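Local coordinates for lysine/ornithine decarboxylase (Vibrio vulnificus, PDB 2PLJ), which decarboxylates lysine and ornithine to their diamines, probably with pyridoxal phosphate as cofactor held in its beta/alpha-barrel, at residues Leu98-Thr108 with Glu118-His129; Pro130-Arg138 with Leu156-Asp164. All blocks are in the same frame, centred on the assembly; numbering follows the deposited sequence. Where two conformers were deposited one is given.

Contact 1 (Leu98-Thr108 with Glu118-His129); sequences LAEGASFDLAT and EGVPADLTIHTH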
ATOM      1  N   LEU A  98       9.131  26.233  -1.216  1.00 14.05           N
ATOM      2  CA  LEU A  98       9.186  27.313  -2.200  1.00 14.07           C
ATOM      3  C   LEU A  98       9.589  28.648  -1.513  1.00 14.16           C
ATOM      4  O   LEU A  98      10.453  29.402  -2.004  1.00 14.40           O
ATOM      5  CB  LEU A  98       7.835  27.455  -2.907  1.00 14.84           C
ATOM      6  CG  LEU A  98       7.712  28.571  -3.959  1.00 13.58           C
ATOM      7  CD1 LEU A  98       8.641  28.298  -5.155  1.00 16.39           C
ATOM      8  CD2 LEU A  98       6.241  28.689  -4.385  1.00 15.53           C
ATOM      9  N   ALA A  99       8.951  28.937  -0.381  1.00 14.35           N
ATOM     10  CA  ALA A  99       9.186  30.192   0.320  1.00 15.30           C
ATOM     11  C   ALA A  99      10.635  30.243   0.837  1.00 15.63           C
ATOM     12  O   ALA A  99      11.243  31.317   0.950  1.00 15.88           O
ATOM     13  CB  ALA A  99       8.180  30.332   1.469  1.00 14.82           C
ATOM     14  N   GLU A 100      11.177  29.065   1.150  1.00 16.17           N
ATOM     15  CA  GLU A 100      12.515  28.925   1.690  1.00 17.39           C
ATOM     16  C   GLU A 100      13.613  29.066   0.599  1.00 16.95           C
ATOM     17  O   GLU A 100      14.788  29.323   0.901  1.00 18.40           O
ATOM     18  CB  GLU A 100      12.557  27.599   2.476  1.00 18.49           C
ATOM     19  CG  GLU A 100      13.758  27.366   3.345  1.00 20.83           C
ATOM     20  CD  GLU A 100      13.965  28.351   4.501  1.00 20.71           C
ATOM     21  OE1 GLU A 100      13.033  29.019   5.027  1.00 20.25           O
ATOM     22  OE2 GLU A 100      15.151  28.468   4.861  1.00 22.76           O
ATOM     23  N   GLY A 101      13.228  28.931  -0.671  1.00 16.46           N
ATOM     24  CA  GLY A 101      14.152  29.067  -1.807  1.00 15.90           C
ATOM     25  C   GLY A 101      14.487  27.746  -2.508  1.00 14.93           C
ATOM     26  O   GLY A 101      15.356  27.712  -3.400  1.00 15.09           O
ATOM     27  N   ALA A 102      13.774  26.682  -2.144  1.00 14.86           N
ATOM     28  CA  ALA A 102      14.032  25.357  -2.694  1.00 14.48           C
ATOM     29  C   ALA A 102      13.623  25.261  -4.153  1.00 14.43           C
ATOM     30  O   ALA A 102      12.780  26.028  -4.614  1.00 14.49           O
ATOM     31  CB  ALA A 102      13.283  24.268  -1.906  1.00 14.72           C
ATOM     32  N   SER A 103      14.215  24.286  -4.852  1.00 14.27           N
ATOM     33  CA  SER A 103      13.714  23.856  -6.156  1.00 14.38           C
ATOM     34  C   SER A 103      13.022  22.478  -5.944  1.00 13.78           C
ATOM     35  O   SER A 103      12.894  22.011  -4.782  1.00 13.38           O
ATOM     36  CB  SER A 103      14.871  23.771  -7.163  1.00 14.83           C
ATOM     37  OG  SER A 103      15.446  25.058  -7.367  1.00 14.79           O
ATOM     38  N   PHE A 104      12.563  21.855  -7.037  1.00 13.28           N
ATOM     39  CA  PHE A 104      11.702  20.640  -6.925  1.00 13.92           C
ATOM     40  C   PHE A 104      12.057  19.614  -7.976  1.00 14.92           C
ATOM     41  O   PHE A 104      12.489  19.952  -9.089  1.00 14.04           O
ATOM     42  CB  PHE A 104      10.226  21.054  -7.029  1.00 14.39           C
ATOM     43  CG  PHE A 104       9.817  21.969  -5.912  1.00 13.67           C
ATOM     44  CD1 PHE A 104       9.501  21.448  -4.652  1.00 15.22           C
ATOM     45  CD2 PHE A 104       9.901  23.353  -6.081  1.00 14.31           C
ATOM     46  CE1 PHE A 104       9.170  22.312  -3.580  1.00 14.29           C
ATOM     47  CE2 PHE A 104       9.593  24.221  -5.018  1.00 16.02           C
ATOM     48  CZ  PHE A 104       9.226  23.689  -3.765  1.00 15.76           C
ATOM     49  N   ASP A 105      11.860  18.373  -7.585  1.00 14.60           N
ATOM     50  CA  ASP A 105      12.108  17.201  -8.394  1.00 15.32           C
ATOM     51  C   ASP A 105      10.763  16.486  -8.534  1.00 15.79           C
ATOM     52  O   ASP A 105      10.160  16.080  -7.530  1.00 15.51           O
ATOM     53  CB  ASP A 105      13.121  16.310  -7.694  1.00 15.40           C
ATOM     54  CG  ASP A 105      13.236  14.945  -8.335  1.00 20.49           C
ATOM     55  OD1 ASP A 105      13.001  14.870  -9.569  1.00 25.66           O
ATOM     56  OD2 ASP A 105      13.613  13.977  -7.624  1.00 22.11           O
ATOM     57  N   LEU A 106      10.295  16.390  -9.777  1.00 14.72           N
ATOM     58  CA  LEU A 106       8.975  15.855 -10.162  1.00 15.25           C
ATOM     59  C   LEU A 106       9.156  14.512 -10.893  1.00 15.87           C
ATOM     60  O   LEU A 106      10.115  14.328 -11.613  1.00 18.08           O
ATOM     61  CB  LEU A 106       8.282  16.831 -11.141  1.00 14.80           C
ATOM     62  CG  LEU A 106       8.288  18.312 -10.740  1.00 14.34           C
ATOM     63  CD1 LEU A 106       7.562  19.085 -11.834  1.00 16.65           C
ATOM     64  CD2 LEU A 106       7.653  18.521  -9.355  1.00 17.25           C
ATOM     65  N   ALA A 107       8.213  13.598 -10.710  1.00 15.84           N
ATOM     66  CA  ALA A 107       8.308  12.296 -11.350  1.00 16.03           C
ATOM     67  C   ALA A 107       7.106  11.924 -12.208  1.00 15.49           C
ATOM     68  O   ALA A 107       7.194  10.961 -12.980  1.00 14.82           O
ATOM     69  CB  ALA A 107       8.500  11.259 -10.274  1.00 18.66           C
ATOM     70  N   THR A 108       5.981  12.629 -12.021  1.00 13.78           N
ATOM     71  CA  THR A 108       4.725  12.314 -12.693  1.00 13.87           C
ATOM     72  C   THR A 108       3.898  13.570 -12.967  1.00 14.14           C
ATOM     73  O   THR A 108       4.098  14.639 -12.358  1.00 13.74           O
ATOM     74  CB  THR A 108       3.825  11.363 -11.848  1.00 14.32           C
ATOM     75  OG1 THR A 108       3.435  12.054 -10.654  1.00 13.38           O
ATOM     76  CG2 THR A 108       4.580  10.057 -11.486  1.00 15.08           C
ATOM     77  N   GLU A 118       0.361  25.205  -6.689  1.00 16.84           N
ATOM     78  CA  GLU A 118       0.949  25.988  -5.577  1.00 17.84           C
ATOM     79  C   GLU A 118       1.822  27.160  -6.036  1.00 18.74           C
ATOM     80  O   GLU A 118       2.519  27.793  -5.226  1.00 19.73           O
ATOM     81  CB  GLU A 118       1.685  25.074  -4.584  1.00 18.72           C
ATOM     82  CG  GLU A 118       0.753  24.052  -3.925  1.00 18.74           C
ATOM     83  CD  GLU A 118      -0.445  24.677  -3.185  1.00 20.79           C
ATOM     84  OE1 GLU A 118      -0.354  25.827  -2.679  1.00 19.38           O
ATOM     85  OE2 GLU A 118      -1.502  24.021  -3.123  1.00 22.16           O
ATOM     86  N   GLY A 119       1.776  27.442  -7.337  1.00 16.83           N
ATOM     87  CA  GLY A 119       2.472  28.569  -7.907  1.00 17.11           C
ATOM     88  C   GLY A 119       3.979  28.455  -8.015  1.00 16.59           C
ATOM     89  O   GLY A 119       4.684  29.484  -8.119  1.00 16.32           O
ATOM     90  N   VAL A 120       4.467  27.221  -8.059  1.00 15.59           N
ATOM     91  CA  VAL A 120       5.890  26.989  -8.280  1.00 15.69           C
ATOM     92  C   VAL A 120       6.212  27.332  -9.742  1.00 15.16           C
ATOM     93  O   VAL A 120       5.592  26.775 -10.655  1.00 15.01           O
ATOM     94  CB  VAL A 120       6.287  25.540  -7.988  1.00 15.45           C
ATOM     95  CG1 VAL A 120       7.779  25.294  -8.368  1.00 15.49           C
ATOM     96  CG2 VAL A 120       6.008  25.185  -6.502  1.00 15.83           C
ATOM     97  N   PRO A 121       7.176  28.240  -9.958  1.00 15.91           N
ATOM     98  CA  PRO A 121       7.621  28.547 -11.322  1.00 15.81           C
ATOM     99  C   PRO A 121       8.280  27.293 -11.927  1.00 15.35           C
ATOM    100  O   PRO A 121       9.078  26.629 -11.265  1.00 14.74           O
ATOM    101  CB  PRO A 121       8.679  29.642 -11.104  1.00 16.46           C
ATOM    102  CG  PRO A 121       8.336  30.272  -9.819  1.00 19.35           C
ATOM    103  CD  PRO A 121       7.863  29.091  -8.969  1.00 16.27           C
ATOM    104  N   ALA A 122       7.964  27.002 -13.184  1.00 16.20           N
ATOM    105  CA  ALA A 122       8.468  25.782 -13.830  1.00 15.80           C
ATOM    106  C   ALA A 122      10.001  25.751 -13.882  1.00 15.56           C
ATOM    107  O   ALA A 122      10.607  24.669 -13.922  1.00 15.02           O
ATOM    108  CB  ALA A 122       7.896  25.659 -15.240  1.00 16.88           C
ATOM    109  N   ASP A 123      10.628  26.931 -13.904  1.00 15.15           N
ATOM    110  CA  ASP A 123      12.098  26.980 -13.978  1.00 16.80           C
ATOM    111  C   ASP A 123      12.784  26.469 -12.707  1.00 16.12           C
ATOM    112  O   ASP A 123      14.021  26.250 -12.691  1.00 17.87           O
ATOM    113  CB  ASP A 123      12.603  28.363 -14.400  1.00 17.91           C
ATOM    114  CG  ASP A 123      12.331  29.461 -13.383  1.00 21.85           C
ATOM    115  OD1 ASP A 123      11.819  29.213 -12.275  1.00 25.87           O
ATOM    116  OD2 ASP A 123      12.644  30.633 -13.721  1.00 26.87           O
ATOM    117  N   LEU A 124      11.995  26.253 -11.653  1.00 14.95           N
ATOM    118  CA  LEU A 124      12.535  25.658 -10.421  1.00 14.80           C
ATOM    119  C   LEU A 124      12.405  24.133 -10.389  1.00 15.38           C
ATOM    120  O   LEU A 124      12.716  23.511  -9.365  1.00 16.33           O
ATOM    121  CB  LEU A 124      11.837  26.241  -9.169  1.00 14.89           C
ATOM    122  CG  LEU A 124      12.049  27.735  -8.895  1.00 16.19           C
ATOM    123  CD1 LEU A 124      11.314  28.093  -7.587  1.00 18.79           C
ATOM    124  CD2 LEU A 124      13.496  28.082  -8.787  1.00 20.27           C
ATOM    125  N   THR A 125      11.967  23.555 -11.498  1.00 14.24           N
ATOM    126  CA  THR A 125      11.607  22.134 -11.525  1.00 14.20           C
ATOM    127  C   THR A 125      12.430  21.352 -12.532  1.00 14.74           C
ATOM    128  O   THR A 125      12.906  21.882 -13.561  1.00 13.92           O
ATOM    129  CB  THR A 125      10.089  21.896 -11.784  1.00 15.27           C
ATOM    130  OG1 THR A 125       9.766  22.138 -13.161  1.00 14.40           O
ATOM    131  CG2 THR A 125       9.194  22.774 -10.850  1.00 14.39           C
ATOM    132  N   ILE A 126      12.615  20.082 -12.194  1.00 14.11           N
ATOM    133  CA  ILE A 126      13.161  19.105 -13.130  1.00 14.40           C
ATOM    134  C   ILE A 126      12.259  17.862 -13.069  1.00 14.19           C
ATOM    135  O   ILE A 126      11.665  17.558 -12.013  1.00 14.90           O
ATOM    136  CB  ILE A 126      14.638  18.703 -12.827  1.00 13.76           C
ATOM    137  CG1 ILE A 126      14.798  18.096 -11.426  1.00 13.91           C
ATOM    138  CG2 ILE A 126      15.586  19.916 -13.009  1.00 13.79           C
ATOM    139  CD1 ILE A 126      16.246  17.619 -11.117  1.00 15.29           C
ATOM    140  N   HIS A 127      12.155  17.139 -14.182  1.00 14.77           N
ATOM    141  CA  HIS A 127      11.334  15.914 -14.214  1.00 14.15           C
ATOM    142  C   HIS A 127      12.322  14.750 -14.306  1.00 15.28           C
ATOM    143  O   HIS A 127      13.190  14.745 -15.171  1.00 15.75           O
ATOM    144  CB  HIS A 127      10.383  15.974 -15.423  1.00 16.08           C
ATOM    145  CG  HIS A 127       9.338  14.911 -15.418  1.00 15.97           C
ATOM    146  ND1 HIS A 127       9.636  13.564 -15.572  1.00 17.27           N
ATOM    147  CD2 HIS A 127       7.990  14.999 -15.332  1.00 14.83           C
ATOM    148  CE1 HIS A 127       8.508  12.874 -15.545  1.00 16.88           C
ATOM    149  NE2 HIS A 127       7.498  13.725 -15.450  1.00 15.33           N
ATOM    150  N   THR A 128      12.280  13.838 -13.355  1.00 14.65           N
ATOM    151  CA  THR A 128      13.359  12.844 -13.298  1.00 16.08           C
ATOM    152  C   THR A 128      12.915  11.411 -13.494  1.00 15.34           C
ATOM    153  O   THR A 128      13.700  10.490 -13.259  1.00 14.76           O
ATOM    154  CB  THR A 128      14.133  12.980 -12.003  1.00 17.87           C
ATOM    155  OG1 THR A 128      13.224  12.813 -10.925  1.00 17.84           O
ATOM    156  CG2 THR A 128      14.892  14.358 -11.956  1.00 20.57           C
ATOM    157  N   HIS A 129      11.692  11.209 -13.972  1.00 13.95           N
ATOM    158  CA  HIS A 129      11.288   9.818 -14.161  1.00 14.22           C
ATOM    159  C   HIS A 129      11.990   9.325 -15.421  1.00 14.19           C
ATOM    160  O   HIS A 129      11.810   9.938 -16.478  1.00 13.65           O
ATOM    161  CB  HIS A 129       9.785   9.663 -14.312  1.00 14.88           C
ATOM    162  CG  HIS A 129       9.372   8.232 -14.220  1.00 16.00           C
ATOM    163  ND1 HIS A 129       8.392   7.775 -13.363  1.00 20.30           N
ATOM    164  CD2 HIS A 129       9.886   7.133 -14.829  1.00 14.61           C
ATOM    165  CE1 HIS A 129       8.288   6.461 -13.490  1.00 15.24           C
ATOM    166  NE2 HIS A 129       9.184   6.050 -14.368  1.00 19.85           N
TER
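F104 and L106 each give their N-H and their carbonyl to strand 125-127 and its flanking residues, L124 and T128, making a parallel ladder whose short axes approach to 4.8 Å at an angle of 17°. F104 N bonds to L124 O, I126 N to F104 O and L106 N to I126 O. The run ends with T128 N on L106 O, at 2.8 Å and nearly straight (163°).

Packing is tight along this buried stretch. On the face that carries F104 and L106, L106 CD1 rests 3.8 Å from T125 CB, and F104 CD2 sits 3.7 Å from V120 CG1. A122 O takes both T125 N and the T125 hydroxyl (OG1 to O 2.8 Å), and the hydroxyl bond holds the side chain's rotation. Farther along, the H127 ring lays one face against L106 O and A107 CA. The other face of the sheet holds D105 and I126. With CG anti to the backbone N (chi1 169°), D105 swings OD1 across to T128 OG1, which donates a hydrogen bond, the side chains crossing at about a right angle; the 2.5 Å between OG1 and OD1 is unusually short, so its exact length is doubtful.

The side formed by L98, L124, G119 and P121 is more exposed, and its contacts across are mainly apolar. L98 forks over the 118-124 loop: CD1 meets L124 CD1 at 3.6 Å while CD2 slides past V120 CG2. G119 and P121 face solvent.

Between the two segments, D105-T128 is the one hydrogen bond joining side chain to side chain, and D105 also touches the bound putrescine adduct of the cofactor. T128 is thus placed as a second-shell partner that probably helps orient a carboxylate lining the ligand pocket.

Contact 2 (Pro130-Arg138 with Leu156-Asp164); sequences PIKRDADIR and LEKFKAYRD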
ATOM      1  N   PRO A 130      12.829   8.267 -15.316  1.00 14.18           N
ATOM      2  CA  PRO A 130      13.550   7.854 -16.537  1.00 14.33           C
ATOM      3  C   PRO A 130      12.700   7.230 -17.628  1.00 14.65           C
ATOM      4  O   PRO A 130      13.157   7.170 -18.777  1.00 13.94           O
ATOM      5  CB  PRO A 130      14.592   6.819 -16.027  1.00 14.65           C
ATOM      6  CG  PRO A 130      14.687   7.066 -14.518  1.00 14.88           C
ATOM      7  CD  PRO A 130      13.242   7.473 -14.147  1.00 14.85           C
ATOM      8  N   ILE A 131      11.476   6.795 -17.315  1.00 13.94           N
ATOM      9  CA  ILE A 131      10.700   6.060 -18.331  1.00 14.54           C
ATOM     10  C   ILE A 131       9.295   6.641 -18.467  1.00 14.80           C
ATOM     11  O   ILE A 131       8.468   6.520 -17.548  1.00 15.45           O
ATOM     12  CB  ILE A 131      10.598   4.554 -17.991  1.00 14.54           C
ATOM     13  CG1 ILE A 131      11.999   3.958 -17.791  1.00 14.79           C
ATOM     14  CG2 ILE A 131       9.762   3.832 -19.085  1.00 14.71           C
ATOM     15  CD1 ILE A 131      12.853   3.762 -19.049  1.00 14.10           C
ATOM     16  N   LYS A 132       9.056   7.274 -19.614  1.00 14.22           N
ATOM     17  CA  LYS A 132       7.906   8.148 -19.718  1.00 14.63           C
ATOM     18  C   LYS A 132       7.086   7.833 -20.951  1.00 14.27           C
ATOM     19  O   LYS A 132       7.629   7.553 -22.035  1.00 14.82           O
ATOM     20  CB  LYS A 132       8.354   9.615 -19.780  1.00 13.68           C
ATOM     21  CG  LYS A 132       9.108  10.136 -18.531  1.00 13.34           C
ATOM     22  CD  LYS A 132       9.878  11.457 -18.783  1.00 14.42           C
ATOM     23  CE  LYS A 132      11.101  11.233 -19.712  1.00 14.28           C
ATOM     24  NZ  LYS A 132      11.978  10.074 -19.286  1.00 13.27           N
ATOM     25  N   ARG A 133       5.766   7.911 -20.802  1.00 13.92           N
ATOM     26  CA  ARG A 133       4.899   7.858 -21.971  1.00 14.64           C
ATOM     27  C   ARG A 133       4.939   9.229 -22.653  1.00 14.42           C
ATOM     28  O   ARG A 133       5.242  10.239 -22.000  1.00 13.82           O
ATOM     29  CB  ARG A 133       3.469   7.533 -21.550  1.00 14.35           C
ATOM     30  CG  ARG A 133       3.391   6.179 -20.860  1.00 15.24           C
ATOM     31  CD  ARG A 133       2.107   6.062 -20.080  1.00 16.27           C
ATOM     32  NE  ARG A 133       2.151   6.970 -18.942  1.00 16.67           N
ATOM     33  CZ  ARG A 133       1.341   6.897 -17.888  1.00 16.88           C
ATOM     34  NH1 ARG A 133       0.390   5.967 -17.834  1.00 16.31           N
ATOM     35  NH2 ARG A 133       1.465   7.781 -16.889  1.00 17.61           N
ATOM     36  N   ASP A 134       4.597   9.266 -23.939  1.00 15.06           N
ATOM     37  CA  ASP A 134       4.568  10.542 -24.654  1.00 16.65           C
ATOM     38  C   ASP A 134       3.764  11.580 -23.851  1.00 16.42           C
ATOM     39  O   ASP A 134       4.242  12.719 -23.663  1.00 20.06           O
ATOM     40  CB  ASP A 134       4.040  10.385 -26.083  1.00 16.32           C
ATOM     41  CG  ASP A 134       4.102  11.682 -26.859  1.00 17.96           C
ATOM     42  OD1 ASP A 134       5.233  12.205 -27.053  1.00 17.76           O
ATOM     43  OD2 ASP A 134       3.028  12.182 -27.254  1.00 17.66           O
ATOM     44  N   ALA A 135       2.573  11.207 -23.370  1.00 15.44           N
ATOM     45  CA  ALA A 135       1.729  12.122 -22.574  1.00 14.71           C
ATOM     46  C   ALA A 135       2.440  12.712 -21.342  1.00 14.13           C
ATOM     47  O   ALA A 135       2.254  13.880 -21.018  1.00 14.33           O
ATOM     48  CB  ALA A 135       0.406  11.462 -22.172  1.00 14.90           C
ATOM     49  N   ASP A 136       3.278  11.912 -20.695  1.00 13.59           N
ATOM     50  CA  ASP A 136       3.999  12.347 -19.487  1.00 13.97           C
ATOM     51  C   ASP A 136       4.935  13.485 -19.881  1.00 14.33           C
ATOM     52  O   ASP A 136       5.059  14.471 -19.179  1.00 15.17           O
ATOM     53  CB  ASP A 136       4.796  11.203 -18.882  1.00 13.66           C
ATOM     54  CG  ASP A 136       3.910  10.039 -18.402  1.00 15.95           C
ATOM     55  OD1 ASP A 136       2.763  10.285 -17.936  1.00 16.24           O
ATOM     56  OD2 ASP A 136       4.377   8.863 -18.510  1.00 16.73           O
ATOM     57  N   ILE A 137       5.566  13.348 -21.039  1.00 12.94           N
ATOM     58  CA  ILE A 137       6.476  14.402 -21.487  1.00 13.86           C
ATOM     59  C   ILE A 137       5.671  15.664 -21.820  1.00 13.91           C
ATOM     60  O   ILE A 137       6.047  16.783 -21.425  1.00 14.22           O
ATOM     61  CB  ILE A 137       7.274  13.939 -22.732  1.00 12.71           C
ATOM     62  CG1 ILE A 137       8.234  12.797 -22.346  1.00 15.07           C
ATOM     63  CG2 ILE A 137       8.034  15.161 -23.372  1.00 12.38           C
ATOM     64  CD1 ILE A 137       8.748  11.972 -23.580  1.00 15.31           C
ATOM     65  N   ARG A 138       4.565  15.485 -22.553  1.00 14.49           N
ATOM     66  CA  ARG A 138       3.733  16.611 -22.992  1.00 15.25           C
ATOM     67  C   ARG A 138       3.132  17.391 -21.818  1.00 15.23           C
ATOM     68  O   ARG A 138       3.143  18.618 -21.837  1.00 15.10           O
ATOM     69  CB  ARG A 138       2.622  16.140 -23.946  1.00 15.54           C
ATOM     70  CG  ARG A 138       3.098  15.616 -25.298  1.00 15.26           C
ATOM     71  CD  ARG A 138       1.887  15.352 -26.271  1.00 15.37           C
ATOM     72  NE  ARG A 138       1.302  16.542 -26.869  0.50 10.46           N
ATOM     73  CZ  ARG A 138       1.723  17.121 -28.002  0.50  9.66           C
ATOM     74  NH1 ARG A 138       2.773  16.648 -28.671  0.50  8.05           N
ATOM     75  NH2 ARG A 138       1.096  18.191 -28.458  0.50 10.99           N
ATOM     76  N   LEU A 156      15.560   8.036 -25.336  1.00 14.03           N
ATOM     77  CA  LEU A 156      16.089   9.186 -26.082  1.00 14.17           C
ATOM     78  C   LEU A 156      15.238   9.470 -27.332  1.00 14.41           C
ATOM     79  O   LEU A 156      14.937  10.635 -27.639  1.00 15.15           O
ATOM     80  CB  LEU A 156      17.564   8.944 -26.469  1.00 13.46           C
ATOM     81  CG  LEU A 156      18.210  10.134 -27.198  1.00 15.16           C
ATOM     82  CD1 LEU A 156      18.319  11.351 -26.266  1.00 14.05           C
ATOM     83  CD2 LEU A 156      19.558   9.719 -27.818  1.00 14.39           C
ATOM     84  N   GLU A 157      14.855   8.407 -28.048  1.00 14.91           N
ATOM     85  CA  GLU A 157      14.066   8.527 -29.286  1.00 15.24           C
ATOM     86  C   GLU A 157      12.769   9.307 -29.047  1.00 14.87           C
ATOM     87  O   GLU A 157      12.303  10.036 -29.943  1.00 14.64           O
ATOM     88  CB  GLU A 157      13.775   7.130 -29.884  1.00 16.35           C
ATOM     89  CG  GLU A 157      13.098   7.124 -31.270  1.00 19.82           C
ATOM     90  CD  GLU A 157      11.563   7.327 -31.210  1.00 26.31           C
ATOM     91  OE1 GLU A 157      10.948   7.288 -30.109  1.00 26.64           O
ATOM     92  OE2 GLU A 157      10.957   7.531 -32.285  1.00 27.94           O
ATOM     93  N   LYS A 158      12.196   9.156 -27.844  1.00 13.83           N
ATOM     94  CA  LYS A 158      10.950   9.826 -27.467  1.00 13.46           C
ATOM     95  C   LYS A 158      11.060  11.352 -27.526  1.00 14.08           C
ATOM     96  O   LYS A 158      10.033  12.044 -27.538  1.00 14.46           O
ATOM     97  CB  LYS A 158      10.508   9.402 -26.055  1.00 12.67           C
ATOM     98  CG  LYS A 158      10.322   7.912 -25.949  1.00 12.16           C
ATOM     99  CD  LYS A 158       9.680   7.555 -24.606  1.00 12.56           C
ATOM    100  CE  LYS A 158       9.565   6.033 -24.480  1.00 15.95           C
ATOM    101  NZ  LYS A 158       9.276   5.659 -23.054  1.00 13.70           N
ATOM    102  N   PHE A 159      12.296  11.859 -27.503  1.00 13.62           N
ATOM    103  CA  PHE A 159      12.547  13.309 -27.468  1.00 14.16           C
ATOM    104  C   PHE A 159      12.829  13.959 -28.824  1.00 14.13           C
ATOM    105  O   PHE A 159      13.001  15.189 -28.917  1.00 14.05           O
ATOM    106  CB  PHE A 159      13.648  13.657 -26.449  1.00 13.61           C
ATOM    107  CG  PHE A 159      13.160  13.536 -25.036  1.00 15.04           C
ATOM    108  CD1 PHE A 159      12.377  14.548 -24.492  1.00 13.02           C
ATOM    109  CD2 PHE A 159      13.386  12.355 -24.307  1.00 14.82           C
ATOM    110  CE1 PHE A 159      11.857  14.423 -23.185  1.00 16.39           C
ATOM    111  CE2 PHE A 159      12.884  12.203 -23.020  1.00 16.30           C
ATOM    112  CZ  PHE A 159      12.119  13.240 -22.447  1.00 15.76           C
ATOM    113  N   LYS A 160      12.874  13.144 -29.872  1.00 15.10           N
ATOM    114  CA  LYS A 160      13.062  13.709 -31.222  1.00 14.97           C
ATOM    115  C   LYS A 160      11.987  14.755 -31.524  1.00 15.69           C
ATOM    116  O   LYS A 160      12.270  15.852 -32.050  1.00 15.36           O
ATOM    117  CB  LYS A 160      13.032  12.596 -32.268  1.00 15.46           C
ATOM    118  CG  LYS A 160      14.283  11.725 -32.274  1.00 16.62           C
ATOM    119  CD  LYS A 160      14.131  10.667 -33.356  1.00 20.28           C
ATOM    120  CE  LYS A 160      15.417   9.939 -33.639  1.00 22.19           C
ATOM    121  NZ  LYS A 160      15.312   9.148 -34.922  1.00 24.92           N
ATOM    122  N   ALA A 161      10.746  14.404 -31.195  1.00 16.06           N
ATOM    123  CA  ALA A 161       9.602  15.259 -31.482  1.00 17.31           C
ATOM    124  C   ALA A 161       9.627  16.536 -30.619  1.00 17.23           C
ATOM    125  O   ALA A 161       8.899  17.485 -30.895  1.00 18.87           O
ATOM    126  CB  ALA A 161       8.303  14.465 -31.270  1.00 17.41           C
ATOM    127  N   TYR A 162      10.483  16.548 -29.590  1.00 16.61           N
ATOM    128  CA  TYR A 162      10.566  17.656 -28.623  1.00 16.70           C
ATOM    129  C   TYR A 162      11.946  18.313 -28.582  1.00 16.72           C
ATOM    130  O   TYR A 162      12.258  19.034 -27.629  1.00 16.06           O
ATOM    131  CB  TYR A 162      10.147  17.167 -27.218  1.00 15.85           C
ATOM    132  CG  TYR A 162       8.792  16.520 -27.255  1.00 16.71           C
ATOM    133  CD1 TYR A 162       8.663  15.130 -27.193  1.00 15.70           C
ATOM    134  CD2 TYR A 162       7.639  17.292 -27.417  1.00 16.74           C
ATOM    135  CE1 TYR A 162       7.393  14.512 -27.266  1.00 18.33           C
ATOM    136  CE2 TYR A 162       6.369  16.697 -27.477  1.00 18.42           C
ATOM    137  CZ  TYR A 162       6.256  15.314 -27.415  1.00 17.03           C
ATOM    138  OH  TYR A 162       5.008  14.758 -27.515  1.00 19.10           O
ATOM    139  N   ARG A 163      12.750  18.083 -29.626  1.00 16.87           N
ATOM    140  CA  ARG A 163      14.169  18.457 -29.579  1.00 17.74           C
ATOM    141  C   ARG A 163      14.418  19.956 -29.395  1.00 18.52           C
ATOM    142  O   ARG A 163      15.459  20.360 -28.883  1.00 19.56           O
ATOM    143  CB  ARG A 163      14.897  17.980 -30.826  1.00 18.12           C
ATOM    144  CG  ARG A 163      14.353  18.597 -32.100  1.00 17.31           C
ATOM    145  CD  ARG A 163      15.357  18.477 -33.233  1.00 22.81           C
ATOM    146  NE  ARG A 163      15.817  17.098 -33.400  1.00 24.42           N
ATOM    147  CZ  ARG A 163      15.187  16.181 -34.130  1.00 27.20           C
ATOM    148  NH1 ARG A 163      14.059  16.490 -34.773  1.00 26.48           N
ATOM    149  NH2 ARG A 163      15.694  14.953 -34.233  1.00 29.03           N
ATOM    150  N   ASP A 164      13.492  20.778 -29.835  1.00 20.00           N
ATOM    151  CA  ASP A 164      13.599  22.220 -29.651  1.00 20.00           C
ATOM    152  C   ASP A 164      13.299  22.711 -28.251  1.00 20.00           C
ATOM    153  O   ASP A 164      13.580  23.832 -27.914  1.00 19.42           O
ATOM    154  CB  ASP A 164      12.662  22.959 -30.593  1.00 20.00           C
ATOM    155  CG  ASP A 164      13.073  22.835 -32.051  1.00 20.00           C
ATOM    156  OD1 ASP A 164      14.187  22.457 -32.340  1.00 20.00           O
ATOM    157  OD2 ASP A 164      12.238  23.104 -32.887  1.00 20.00           O
TER
HETATM  158  O   HOH W   1       7.615  10.891 -27.205  1.00 26.84           O
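The two backbones keep their distance, with CA atoms 7.0 Å apart at D134 and K158 and 8.6 Å at I137 and F159, and side chains bridge the gap. I137, on the first turn of helix 134-143, wedges its branches against two rings. CD1 lies over a face of F159, 4.1 Å from the ring centroid, and CG2 over a face of Y162, both as CH-pi contacts; A161 CB covers the other face of Y162. K132 comes to F159 differently, its CE meeting CZ at the ring edge (3.5 Å).

The Y162 hydroxyl donates to D134 OD1 (2.6 Å), on the syn side of the carboxylate. The aspartate's CG stands anti to the backbone N (chi1 -176°), which carries OD1 across to the tyrosine. R138 NH1 donates to the same hydroxyl in one of its two deposited conformers, a less certain link. One water joins D134 OD1 to K158 O.

K158 stretches its extended chain to put NZ 2.7 Å from K132 O, above the carbonyl plane. Both lysines also form salt bridges with E155, and K158 NZ reaches M307 O of the second subunit.

Neighbouring parts of the outer helical layer of a beta/alpha-barrel meet here: the start of helix 134-143 against the type I turn E157-K160 and the short 3-10 segment leading to Y162.

The two contacts follow one another along the chain, with centres about 19 Å apart. They meet directly where H127 CE1 packs 3.8 Å from K132 CD, and K132 NZ also bonds to H129 O. F148 of the intervening strand 147-150 is a second bridge, its ring meeting those of both H127 and F159. Contact 1 belongs to the barrel wall and reaches the pocket, the D105 side chain being about 4 Å from the putrescine adduct; in contact 2 the side chain of K132 is about 11 Å from that bound adduct. Both border the second subunit, through T108 with N397 and I131 with G308 of that chain.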